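Local structure of capsid protein (7LNK) at residues I161-N165 against E166-L170; I298-A302 against A303-S307; G172-A175 against G176-T180; C290-P293 against D294-I298. The protein forms, in sixty copies, the T=1 icosahedral shell of a parvovirus capsid that presumably encloses and protects the viral genome. All blocks are in the same frame, centred on the assembly; numbering follows the deposited sequence.

Contact 1: I161-N165 against E166-L170; sequences IPILN and ELADL
Leu164 O receives two backbone N-H groups, those of Leu167 and Ala168, where the chain leaves strand 153-160 and coils into one short helical turn. Both bonds are weak: Ala168 N lies 3.2 Å from Leu164 O, and Leu167 N lies 3.3 Å from the same oxygen at an N-H...O angle of 126°. Ala168 N has a second weak bond to Asn165 O, so a single N-H is shared between two carbonyls, as in a turn that hovers between 3-10 and alpha geometry. Side chains also meet across the turn. The CD1 methyl of Ile163, its CG1 anti to the backbone N (chi1 -167°), reaches forward to Ala168 CB at 3.4 Å. The two leucine side chains meet at a slant, CD2 of Leu164 to CD1 of Leu167 at 3.5 Å. Farther along, the Asn165 amide and the Asp169 carboxylate lie nearly crosswise, with planes 67° apart; OD1 of Asn165 comes no nearer than 4.1 Å to Asp169 CB, a loose approach. Helix 179-186 packs against this turn through Ile184 and Leu185, while Leu229 and Met348 of a neighbouring subunit cover Leu164 and Leu167. Glu166 OE2 accepts a bond from Asn299 N, yet Asp169, Asp171 and Glu181 crowd their carboxylates around this corner of the fold. Such a gathering of acids beside the buried Glu166 would probably favour protonation of some of them.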
loop_
_atom_site.group_PDB
_atom_site.type_symbol
_atom_site.label_atom_id
_atom_site.label_comp_id
_atom_site.label_asym_id
_atom_site.label_seq_id
_atom_site.Cartn_x
_atom_site.Cartn_y
_atom_site.Cartn_z
ATOM N N ILE A 161 -105.153 -26.294 -16.112
ATOM C CA ILE A 161 -106.406 -26.163 -15.378
ATOM C C ILE A 161 -106.245 -25.001 -14.405
ATOM O O ILE A 161 -105.458 -25.113 -13.454
ATOM C CB ILE A 161 -106.756 -27.462 -14.645
ATOM C CG1 ILE A 161 -107.020 -28.570 -15.658
ATOM C CG2 ILE A 161 -107.958 -27.261 -13.781
ATOM C CD1 ILE A 161 -107.091 -29.935 -15.062
ATOM N N PRO A 162 -106.918 -23.871 -14.623
ATOM C CA PRO A 162 -106.723 -22.731 -13.725
ATOM C C PRO A 162 -107.350 -22.931 -12.366
ATOM O O PRO A 162 -106.906 -22.327 -11.386
ATOM C CB PRO A 162 -107.384 -21.586 -14.494
ATOM C CG PRO A 162 -108.433 -22.248 -15.279
ATOM C CD PRO A 162 -107.923 -23.591 -15.657
ATOM N N ILE A 163 -108.404 -23.736 -12.283
ATOM C CA ILE A 163 -109.219 -23.811 -11.083
ATOM C C ILE A 163 -109.975 -25.126 -11.115
ATOM O O ILE A 163 -110.130 -25.745 -12.166
ATOM C CB ILE A 163 -110.172 -22.602 -11.041
ATOM C CG1 ILE A 163 -110.817 -22.437 -9.681
ATOM C CG2 ILE A 163 -111.257 -22.777 -12.072
ATOM C CD1 ILE A 163 -111.402 -21.089 -9.532
ATOM N N LEU A 164 -110.454 -25.560 -9.954
ATOM C CA LEU A 164 -111.371 -26.689 -9.911
ATOM C C LEU A 164 -112.758 -26.160 -10.237
ATOM O O LEU A 164 -113.253 -25.258 -9.560
ATOM C CB LEU A 164 -111.348 -27.357 -8.542
ATOM C CG LEU A 164 -111.974 -28.748 -8.438
ATOM C CD1 LEU A 164 -111.299 -29.505 -7.323
ATOM C CD2 LEU A 164 -113.467 -28.726 -8.249
ATOM N N ASN A 165 -113.388 -26.717 -11.271
ATOM C CA ASN A 165 -114.539 -26.052 -11.872
ATOM C C ASN A 165 -115.755 -26.057 -10.954
ATOM O O ASN A 165 -116.390 -25.016 -10.758
ATOM C CB ASN A 165 -114.882 -26.702 -13.207
ATOM C CG ASN A 165 -115.868 -25.892 -14.002
ATOM O OD1 ASN A 165 -115.891 -24.670 -13.912
ATOM N ND2 ASN A 165 -116.700 -26.564 -14.773
ATOM N N GLU A 166 -116.108 -27.213 -10.391
ATOM C CA GLU A 166 -117.334 -27.291 -9.602
ATOM C C GLU A 166 -117.277 -26.349 -8.407
ATOM O O GLU A 166 -118.314 -25.924 -7.886
ATOM C CB GLU A 166 -117.583 -28.729 -9.149
ATOM C CG GLU A 166 -118.898 -28.929 -8.413
ATOM C CD GLU A 166 -120.114 -28.710 -9.297
ATOM O OE1 GLU A 166 -119.971 -28.699 -10.534
ATOM O OE2 GLU A 166 -121.221 -28.524 -8.757
ATOM N N LEU A 167 -116.070 -26.003 -7.968
ATOM C CA LEU A 167 -115.911 -24.990 -6.936
ATOM C C LEU A 167 -116.095 -23.587 -7.492
ATOM O O LEU A 167 -116.461 -22.669 -6.758
ATOM C CB LEU A 167 -114.537 -25.129 -6.290
ATOM C CG LEU A 167 -114.367 -26.001 -5.053
ATOM C CD1 LEU A 167 -114.744 -27.435 -5.290
ATOM C CD2 LEU A 167 -112.917 -25.921 -4.656
ATOM N N ALA A 168 -115.769 -23.385 -8.761
ATOM C CA ALA A 168 -115.859 -22.076 -9.395
ATOM C C ALA A 168 -117.110 -21.889 -10.246
ATOM O O ALA A 168 -117.262 -20.852 -10.884
ATOM C CB ALA A 168 -114.624 -21.817 -10.248
ATOM N N ASP A 169 -117.991 -22.877 -10.321
ATOM C CA ASP A 169 -118.949 -22.845 -11.419
ATOM C C ASP A 169 -120.160 -21.956 -11.165
ATOM O O ASP A 169 -120.992 -21.824 -12.066
ATOM C CB ASP A 169 -119.409 -24.260 -11.776
ATOM C CG ASP A 169 -120.055 -24.976 -10.626
ATOM O OD1 ASP A 169 -120.042 -24.450 -9.495
ATOM O OD2 ASP A 169 -120.599 -26.071 -10.859
ATOM N N LEU A 170 -120.275 -21.333 -9.992
ATOM C CA LEU A 170 -121.355 -20.385 -9.715
ATOM C C LEU A 170 -122.725 -20.999 -9.966
ATOM O O LEU A 170 -123.579 -20.432 -10.647
ATOM C CB LEU A 170 -121.174 -19.095 -10.512
ATOM C CG LEU A 170 -120.160 -18.055 -10.021
ATOM C CD1 LEU A 170 -118.896 -18.605 -9.402
ATOM C CD2 LEU A 170 -119.882 -17.018 -11.094
#

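Contact 2: I298-A302 against A303-S307; sequences INTGA and AGYGS
Ile298 lays its CD1 methyl over one face of the Tyr305 ring, a CH-pi contact in which CD1 stands 3.8 Å from the ring centroid and 15° off the normal. The other branch shares the work: CG2 of Ile298, anti to its backbone N, comes to 3.5 Å from Tyr305 CD2, so that CD1 lies over the face while CG2, on the same side, sits out by the CD2-CE2 rim. The opposite face is taken by a backbone group, for Ala302 O sits over the centre, 3.8 Å above the ring plane of Tyr305. Thr300 OG1 lies at the ring edge, near its plane, and makes a weak bond to the O of the next residue, Gly301. Tyr305 CG stands between its own N and carbonyl carbon (chi1 63°), which folds the ring back over the residues that precede it. The motif here is a type II beta turn from Ala302 to Tyr305, placed just before strand 306-308 at the end of the long loop that joins it to its antiparallel partner, strand 287-291. The turn is closed weakly, Tyr305 N donating to Ala302 O at 3.4 Å. Gly304 holds the third position of the turn with a positive phi of 104°, a conformation suited to glycine. Past the turn, Ser307 bonds with Val289 in the two-stranded sheet, and Cys290 packs beside Tyr305. The ring's polar end reaches across a subunit boundary, where Tyr305 OH is hydrogen-bonded to Tyr355 OH of a neighbouring subunit, and Tyr362 of that subunit packs on Ala302.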
loop_
_atom_site.group_PDB
_atom_site.type_symbol
_atom_site.label_atom_id
_atom_site.label_comp_id
_atom_site.label_asym_id
_atom_site.label_seq_id
_atom_site.Cartn_x
_atom_site.Cartn_y
_atom_site.Cartn_z
ATOM N N ILE A 298 -122.180 -27.833 -4.394
ATOM C CA ILE A 298 -121.863 -28.998 -5.205
ATOM C C ILE A 298 -123.165 -29.682 -5.579
ATOM O O ILE A 298 -123.863 -30.227 -4.716
ATOM C CB ILE A 298 -120.922 -29.959 -4.471
ATOM C CG1 ILE A 298 -119.559 -29.304 -4.282
ATOM C CG2 ILE A 298 -120.796 -31.257 -5.229
ATOM C CD1 ILE A 298 -118.662 -30.064 -3.387
ATOM N N ASN A 299 -123.503 -29.641 -6.862
ATOM C CA ASN A 299 -124.654 -30.350 -7.396
ATOM C C ASN A 299 -124.293 -31.696 -8.015
ATOM O O ASN A 299 -125.168 -32.362 -8.573
ATOM C CB ASN A 299 -125.402 -29.461 -8.394
ATOM C CG ASN A 299 -124.541 -29.010 -9.550
ATOM O OD1 ASN A 299 -123.654 -29.721 -10.001
ATOM N ND2 ASN A 299 -124.809 -27.810 -10.040
ATOM N N THR A 300 -123.032 -32.108 -7.937
ATOM C CA THR A 300 -122.568 -33.343 -8.551
ATOM C C THR A 300 -122.151 -34.331 -7.470
ATOM O O THR A 300 -122.288 -34.074 -6.271
ATOM C CB THR A 300 -121.401 -33.083 -9.512
ATOM O OG1 THR A 300 -120.320 -32.475 -8.800
ATOM C CG2 THR A 300 -121.831 -32.168 -10.628
ATOM N N GLY A 301 -121.650 -35.482 -7.908
ATOM C CA GLY A 301 -121.069 -36.459 -7.018
ATOM C C GLY A 301 -119.597 -36.191 -6.792
ATOM O O GLY A 301 -119.041 -35.182 -7.226
ATOM N N ALA A 302 -118.953 -37.130 -6.099
ATOM C CA ALA A 302 -117.555 -36.948 -5.719
ATOM C C ALA A 302 -116.680 -36.703 -6.938
ATOM O O ALA A 302 -115.767 -35.872 -6.908
ATOM C CB ALA A 302 -117.059 -38.159 -4.937
ATOM N N ALA A 303 -116.941 -37.420 -8.021
ATOM C CA ALA A 303 -116.255 -37.130 -9.268
ATOM C C ALA A 303 -116.674 -35.760 -9.775
ATOM O O ALA A 303 -117.864 -35.444 -9.855
ATOM C CB ALA A 303 -116.560 -38.202 -10.308
ATOM N N GLY A 304 -115.693 -34.949 -10.122
ATOM C CA GLY A 304 -115.915 -33.619 -10.620
ATOM C C GLY A 304 -115.642 -32.507 -9.633
ATOM O O GLY A 304 -115.392 -31.378 -10.065
ATOM N N TYR A 305 -115.704 -32.764 -8.331
ATOM C CA TYR A 305 -114.929 -31.966 -7.392
ATOM C C TYR A 305 -113.651 -32.663 -6.935
ATOM O O TYR A 305 -112.963 -32.151 -6.050
ATOM C CB TYR A 305 -115.783 -31.469 -6.218
ATOM C CG TYR A 305 -116.417 -32.444 -5.272
ATOM C CD1 TYR A 305 -115.764 -32.848 -4.125
ATOM C CD2 TYR A 305 -117.705 -32.890 -5.478
ATOM C CE1 TYR A 305 -116.357 -33.705 -3.239
ATOM C CE2 TYR A 305 -118.307 -33.744 -4.598
ATOM C CZ TYR A 305 -117.630 -34.154 -3.482
ATOM O OH TYR A 305 -118.234 -35.016 -2.603
ATOM N N GLY A 306 -113.326 -33.828 -7.497
ATOM C CA GLY A 306 -112.115 -34.521 -7.108
ATOM C C GLY A 306 -111.485 -35.294 -8.248
ATOM O O GLY A 306 -112.056 -35.434 -9.330
ATOM N N SER A 307 -110.279 -35.790 -7.985
ATOM C CA SER A 307 -109.476 -36.513 -8.960
ATOM C C SER A 307 -109.377 -37.980 -8.579
ATOM O O SER A 307 -109.269 -38.320 -7.400
ATOM C CB SER A 307 -108.070 -35.925 -9.065
ATOM O OG SER A 307 -108.101 -34.610 -9.580
#

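Contact 3: G172-A175 against G176-T180; sequences GTTA and GGTAT
Thr174 meets Gly177 by van der Waals contact, with its methyl rather than its hydroxyl. With OG1 anti to the backbone N (chi1 -175°), CG2 of Thr174 is left between that N and the carbonyl carbon, and it meets Gly177 O at 3.3 Å. The same methyl faces Thr178 CG2 at a looser 4.1 Å. Backbone geometry supplies the second element, a type II beta turn from Thr174 to Gly177 on the exposed tip of the loop between helices 165-168 and 179-186. Gly176 takes the third position at a phi of 77°, and Gly177 follows with another positive phi; both values suit glycine and let the chain double back tightly. The polar bonds, the third kind, lie at Thr178 and beyond. Thr178 is the N-cap of helix 179-186: its OG1 accepts the N-H of Glu181 and gives its own hydrogen to Gly295 O. Thr180 OG1 adds a weak bond to Asp294 O, and Leu346 of a neighbouring subunit packs on Thr180. The tip is therefore shaped by the positive-phi glycines and the contacts of one threonine methyl, whereas directed bonds hold the N-cap at the start of the helix.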
loop_
_atom_site.group_PDB
_atom_site.type_symbol
_atom_site.label_atom_id
_atom_site.label_comp_id
_atom_site.label_asym_id
_atom_site.label_seq_id
_atom_site.Cartn_x
_atom_site.Cartn_y
_atom_site.Cartn_z
ATOM N N GLY A 172 -126.167 -22.857 -8.034
ATOM C CA GLY A 172 -126.864 -22.913 -6.769
ATOM C C GLY A 172 -128.183 -22.177 -6.786
ATOM O O GLY A 172 -128.636 -21.721 -7.838
ATOM N N THR A 173 -128.804 -22.043 -5.616
ATOM C CA THR A 173 -130.054 -21.298 -5.534
ATOM C C THR A 173 -129.811 -19.808 -5.716
ATOM O O THR A 173 -130.506 -19.148 -6.497
ATOM C CB THR A 173 -130.739 -21.568 -4.197
ATOM O OG1 THR A 173 -131.037 -22.963 -4.087
ATOM C CG2 THR A 173 -132.028 -20.773 -4.094
ATOM N N THR A 174 -128.826 -19.262 -5.012
ATOM C CA THR A 174 -128.496 -17.850 -5.126
ATOM C C THR A 174 -127.952 -17.544 -6.515
ATOM O O THR A 174 -127.267 -18.370 -7.123
ATOM C CB THR A 174 -127.485 -17.452 -4.052
ATOM O OG1 THR A 174 -127.265 -16.038 -4.096
ATOM C CG2 THR A 174 -126.171 -18.182 -4.242
ATOM N N ALA A 175 -128.277 -16.359 -7.022
ATOM C CA ALA A 175 -127.825 -15.973 -8.349
ATOM C C ALA A 175 -126.382 -15.497 -8.298
ATOM O O ALA A 175 -125.959 -14.839 -7.345
ATOM C CB ALA A 175 -128.721 -14.876 -8.918
ATOM N N GLY A 176 -125.624 -15.835 -9.335
ATOM C CA GLY A 176 -124.229 -15.465 -9.395
ATOM C C GLY A 176 -123.309 -16.304 -8.545
ATOM O O GLY A 176 -122.123 -15.980 -8.444
ATOM N N GLY A 177 -123.811 -17.369 -7.930
ATOM C CA GLY A 177 -122.981 -18.236 -7.124
ATOM C C GLY A 177 -122.948 -17.817 -5.671
ATOM O O GLY A 177 -123.403 -16.745 -5.280
ATOM N N THR A 178 -122.389 -18.698 -4.850
ATOM C CA THR A 178 -122.269 -18.397 -3.438
ATOM C C THR A 178 -121.120 -17.422 -3.209
ATOM O O THR A 178 -120.386 -17.057 -4.126
ATOM C CB THR A 178 -122.048 -19.674 -2.631
ATOM O OG1 THR A 178 -120.846 -20.315 -3.069
ATOM C CG2 THR A 178 -123.201 -20.625 -2.829
ATOM N N ALA A 179 -120.952 -17.016 -1.953
ATOM C CA ALA A 179 -119.878 -16.088 -1.634
ATOM C C ALA A 179 -118.530 -16.784 -1.693
ATOM O O ALA A 179 -117.513 -16.162 -2.015
ATOM C CB ALA A 179 -120.108 -15.473 -0.256
ATOM N N THR A 180 -118.506 -18.079 -1.389
ATOM C CA THR A 180 -117.248 -18.811 -1.396
ATOM C C THR A 180 -116.825 -19.161 -2.812
ATOM O O THR A 180 -115.642 -19.064 -3.153
ATOM C CB THR A 180 -117.377 -20.066 -0.541
ATOM O OG1 THR A 180 -117.698 -19.687 0.800
ATOM C CG2 THR A 180 -116.078 -20.841 -0.534
#

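Contact 4: C290-P293 against D294-I298; sequences CTKP and DGVYI
Lys292 and Ile298 face each other across a type II beta turn, Pro293 to Val296, that reverses the chain just after strand 287-291. The tight part of the contact lies on their aliphatic carbons. Lys292 runs fully extended, with CG anti to its backbone N (chi1 -177°), and its stem passes at a slant over the Ile298 methyl: Ile298 CD1 meets Lys292 CG at 3.5 Å and Lys292 CE at 3.6 Å. Val296 stands beside this pair more loosely, its CG1 4.2 Å from Lys292 CG. Leu167 packs on both Pro293 and Val296, while Leu353 and Asp351 of a neighbouring subunit touch Lys292 and Pro293. Thr291 and Cys290 pair with a strand of that subunit, extending the sheet across the interface. The solvent side is different. Asp294 and Gly295 form the exposed bend of the turn, where Gly295 adopts a phi of 107° and the CB of Asp294 is directed away from the preceding residues. The CB of Tyr297 is directed away as well, although its N-H bonds to Glu181 OE2. Back at the tight end, midway along the lysine stem, Lys292 CD lies 3.6 Å from Ile298 CD1.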
loop_
_atom_site.group_PDB
_atom_site.type_symbol
_atom_site.label_atom_id
_atom_site.label_comp_id
_atom_site.label_asym_id
_atom_site.label_seq_id
_atom_site.Cartn_x
_atom_site.Cartn_y
_atom_site.Cartn_z
ATOM N N CYS A 290 -110.581 -35.411 -3.155
ATOM C CA CYS A 290 -111.449 -34.277 -3.397
ATOM C C CYS A 290 -111.034 -33.105 -2.523
ATOM O O CYS A 290 -110.406 -33.276 -1.478
ATOM C CB CYS A 290 -112.906 -34.639 -3.114
ATOM S SG CYS A 290 -113.570 -35.925 -4.172
ATOM N N THR A 291 -111.375 -31.906 -2.978
ATOM C CA THR A 291 -111.290 -30.704 -2.164
ATOM C C THR A 291 -112.666 -30.066 -2.145
ATOM O O THR A 291 -113.259 -29.839 -3.201
ATOM C CB THR A 291 -110.253 -29.712 -2.694
ATOM O OG1 THR A 291 -110.579 -29.348 -4.038
ATOM C CG2 THR A 291 -108.869 -30.317 -2.658
ATOM N N LYS A 292 -113.174 -29.796 -0.951
ATOM C CA LYS A 292 -114.531 -29.288 -0.772
ATOM C C LYS A 292 -114.521 -28.249 0.335
ATOM O O LYS A 292 -114.881 -28.533 1.483
ATOM C CB LYS A 292 -115.494 -30.432 -0.466
ATOM C CG LYS A 292 -116.943 -30.061 -0.329
ATOM C CD LYS A 292 -117.755 -31.321 -0.113
ATOM C CE LYS A 292 -119.224 -31.028 0.054
ATOM N NZ LYS A 292 -119.995 -32.286 0.227
ATOM N N PRO A 293 -114.084 -27.030 0.031
ATOM C CA PRO A 293 -114.152 -25.956 1.023
ATOM C C PRO A 293 -115.585 -25.717 1.468
ATOM O O PRO A 293 -116.538 -26.008 0.748
ATOM C CB PRO A 293 -113.598 -24.747 0.267
ATOM C CG PRO A 293 -112.727 -25.336 -0.764
ATOM C CD PRO A 293 -113.412 -26.587 -1.198
ATOM N N ASP A 294 -115.733 -25.190 2.672
ATOM C CA ASP A 294 -117.066 -24.942 3.191
ATOM C C ASP A 294 -117.632 -23.668 2.578
ATOM O O ASP A 294 -116.962 -22.635 2.523
ATOM C CB ASP A 294 -117.028 -24.838 4.711
ATOM C CG ASP A 294 -118.398 -24.654 5.312
ATOM O OD1 ASP A 294 -119.218 -25.586 5.205
ATOM O OD2 ASP A 294 -118.655 -23.582 5.894
ATOM N N GLY A 295 -118.872 -23.747 2.111
ATOM C CA GLY A 295 -119.524 -22.644 1.457
ATOM C C GLY A 295 -119.668 -22.804 -0.040
ATOM O O GLY A 295 -120.394 -22.028 -0.666
ATOM N N VAL A 296 -118.981 -23.778 -0.628
ATOM C CA VAL A 296 -119.162 -24.074 -2.038
ATOM C C VAL A 296 -120.493 -24.792 -2.223
ATOM O O VAL A 296 -121.048 -25.370 -1.282
ATOM C CB VAL A 296 -117.984 -24.923 -2.551
ATOM C CG1 VAL A 296 -117.994 -26.287 -1.896
ATOM C CG2 VAL A 296 -118.007 -25.052 -4.050
ATOM N N TYR A 297 -121.027 -24.740 -3.436
ATOM C CA TYR A 297 -122.225 -25.488 -3.781
ATOM C C TYR A 297 -121.847 -26.599 -4.749
ATOM O O TYR A 297 -121.266 -26.336 -5.805
ATOM C CB TYR A 297 -123.289 -24.586 -4.397
ATOM C CG TYR A 297 -124.520 -25.351 -4.798
ATOM C CD1 TYR A 297 -125.457 -25.726 -3.854
ATOM C CD2 TYR A 297 -124.731 -25.724 -6.112
ATOM C CE1 TYR A 297 -126.576 -26.434 -4.208
ATOM C CE2 TYR A 297 -125.846 -26.432 -6.475
ATOM C CZ TYR A 297 -126.765 -26.785 -5.520
ATOM O OH TYR A 297 -127.885 -27.495 -5.880
ATOM N N ILE A 298 -122.180 -27.833 -4.394
ATOM C CA ILE A 298 -121.863 -28.998 -5.205
ATOM C C ILE A 298 -123.165 -29.682 -5.579
ATOM O O ILE A 298 -123.863 -30.227 -4.716
ATOM C CB ILE A 298 -120.922 -29.959 -4.471
ATOM C CG1 ILE A 298 -119.559 -29.304 -4.282
ATOM C CG2 ILE A 298 -120.796 -31.257 -5.229
ATOM C CD1 ILE A 298 -118.662 -30.064 -3.387
#

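Overall arrangement
From the N terminus, contact 1 turns the chain out of strand 153-160, and contact 3 bends the exposed loop that leads to helix 179-186; Leu170 of contact 1 packs on Gly176 and Gly177. Much later, contact 4 reverses the chain after strand 287-291, and contact 2 turns it into strand 306-308. None of the four nests within or crosses another: they run in series, contacts 4 and 2 sharing Ile298. Contact 4 packs on contacts 1 and 3, and contact 2 on contact 1. Leu164 and Leu167 join contact 1 to Thr291, Pro293 and Val296 of contact 4, Glu166 reaches contact 2, and Thr178 ties contact 3 to Gly295. All four also reach a neighbouring subunit, contact 3 through Thr180.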